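Local coordinates for regulatory protein E2 (Bovine papillomavirus type 1, PDB 2JEX) that probably regulates viral transcription and, together with the E1 protein, takes part in initiating viral DNA replication, at residues R115-E120 / S171-E176. The protein carries 1 engineered substitution. Residues are numbered along the deposited sequence; the frame is centred on the assembly and turned at random.
Sequences RVVEVE and SAFGDE. Engineered in segment 171-176: Ala-172 (natural residue Arg).
Phe-173 lays one face of its ring over the CG2 methyl of Val-119, a CH-pi contact in which the methyl carbon stands 4.0 Å from the ring centroid and 22° off the ring normal. The methyl sits off the ring centre, toward the rim on the CE1 side: its closest ring atom is CE1, 3.7 Å from Val-119 CG2, with Phe-173 CZ next at 3.9 Å. In Val-119, with CG1 anti to the backbone nitrogen (chi1 -176°), CG2 lies beside that nitrogen and is the branch that meets the ring. On the other partner, chi1 of -70° sets Phe-173 CG anti to the carbonyl carbon, and the ring extends toward the strand.

Two residues back along the same strand face, Val-117 offers CG1 to the far end of the ring, 4.3 Å from Phe-173 CZ. This approach is looser and oblique. Both valines point their CB toward segment 171-176, while Glu-118 between them points its CB away, the usual alternation of a beta strand. The contact is wholly apolar and small, 109 Å² in all, yet its three touching residues are buried; the backbones stay well apart, 8.4 Å between Val-119 CA and Phe-173 CA.

The ring thus packs the segment leading into helix 173-180 against one face of the large antiparallel sheet in the N-terminal transactivation domain. Strand 110-120 is bonded there between strands 128-140 and 186-189, and Phe-173 also packs on Tyr-186 and Val-188 of the latter and on Leu-157 of strand 157-161, while Glu-176, three residues on, hydrogen-bonds through OE2 to Tyr-131 OH of strand 128-140.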
# COMPACT_ATOMS: atom_id res chain seq x y z
N ARG A 115 -12.54 -2.79 3.48
CA ARG A 115 -13.99 -2.65 3.32
C ARG A 115 -14.33 -1.40 2.54
O ARG A 115 -13.53 -0.47 2.46
CB ARG A 115 -14.72 -2.68 4.66
CG ARG A 115 -14.57 -1.42 5.47
CD ARG A 115 -15.07 -1.66 6.86
NE ARG A 115 -15.03 -0.43 7.65
CZ ARG A 115 -14.00 -0.04 8.39
NH1 ARG A 115 -12.88 -0.77 8.44
NH2 ARG A 115 -14.08 1.09 9.07
N VAL A 116 -15.53 -1.38 1.97
CA VAL A 116 -15.94 -0.25 1.15
C VAL A 116 -16.81 0.72 1.95
O VAL A 116 -17.80 0.34 2.58
CB VAL A 116 -16.64 -0.71 -0.17
CG1 VAL A 116 -17.18 0.47 -0.95
CG2 VAL A 116 -15.66 -1.52 -1.05
N VAL A 117 -16.41 1.99 1.92
CA VAL A 117 -17.22 3.08 2.44
C VAL A 117 -17.91 3.79 1.26
O VAL A 117 -17.28 4.10 0.25
CB VAL A 117 -16.35 4.04 3.31
CG1 VAL A 117 -17.10 5.31 3.66
CG2 VAL A 117 -15.92 3.33 4.59
N GLU A 118 -19.22 3.99 1.39
CA GLU A 118 -20.00 4.64 0.33
C GLU A 118 -20.48 6.03 0.75
O GLU A 118 -21.05 6.20 1.82
CB GLU A 118 -21.21 3.78 -0.08
CG GLU A 118 -21.98 4.40 -1.26
CD GLU A 118 -23.28 3.67 -1.60
OE1 GLU A 118 -23.52 3.46 -2.81
OE2 GLU A 118 -24.06 3.31 -0.67
N VAL A 119 -20.24 7.01 -0.12
CA VAL A 119 -20.69 8.38 0.13
C VAL A 119 -21.71 8.79 -0.93
O VAL A 119 -21.46 8.66 -2.13
CB VAL A 119 -19.52 9.40 0.22
CG1 VAL A 119 -20.05 10.79 0.57
CG2 VAL A 119 -18.52 8.97 1.27
N GLU A 120 -22.85 9.27 -0.47
CA GLU A 120 -23.92 9.74 -1.34
C GLU A 120 -24.00 11.26 -1.21
O GLU A 120 -24.04 11.79 -0.11
CB GLU A 120 -25.25 9.10 -0.95
CG GLU A 120 -26.44 9.51 -1.80
CD GLU A 120 -27.76 9.38 -1.06
OE1 GLU A 120 -28.03 10.23 -0.18
OE2 GLU A 120 -28.53 8.44 -1.34
N SER A 171 -8.35 11.96 4.99
CA SER A 171 -9.25 12.36 3.93
C SER A 171 -10.36 13.21 4.55
O SER A 171 -10.75 12.99 5.71
CB SER A 171 -9.83 11.13 3.25
OG SER A 171 -10.27 11.42 1.93
N ALA A 172 -10.85 14.19 3.80
CA ALA A 172 -11.96 15.01 4.26
C ALA A 172 -13.10 14.89 3.26
O ALA A 172 -12.92 15.16 2.07
CB ALA A 172 -11.53 16.46 4.40
N PHE A 173 -14.28 14.50 3.73
CA PHE A 173 -15.43 14.36 2.83
C PHE A 173 -15.96 15.70 2.30
O PHE A 173 -16.60 15.75 1.25
CB PHE A 173 -16.55 13.52 3.47
CG PHE A 173 -16.22 12.06 3.61
CD1 PHE A 173 -15.59 11.37 2.58
CD2 PHE A 173 -16.56 11.37 4.77
CE1 PHE A 173 -15.28 10.01 2.71
CE2 PHE A 173 -16.26 10.03 4.90
CZ PHE A 173 -15.62 9.34 3.86
N GLY A 174 -15.68 16.78 3.02
CA GLY A 174 -16.04 18.11 2.58
C GLY A 174 -15.28 18.51 1.33
O GLY A 174 -15.79 19.27 0.51
N ASP A 175 -14.06 18.00 1.19
CA ASP A 175 -13.27 18.18 -0.03
C ASP A 175 -13.83 17.32 -1.18
O ASP A 175 -13.75 17.71 -2.34
CB ASP A 175 -11.78 17.87 0.20
CG ASP A 175 -11.07 18.91 1.10
OD1 ASP A 175 -10.21 18.48 1.90
OD2 ASP A 175 -11.35 20.13 1.01
N GLU A 176 -14.40 16.16 -0.85
CA GLU A 176 -15.05 15.30 -1.85
C GLU A 176 -16.36 15.90 -2.36
O GLU A 176 -16.61 15.91 -3.56
CB GLU A 176 -15.28 13.89 -1.29
CG GLU A 176 -13.99 13.14 -0.96
CD GLU A 176 -13.04 12.98 -2.16
OE1 GLU A 176 -11.96 13.62 -2.15
OE2 GLU A 176 -13.37 12.24 -3.11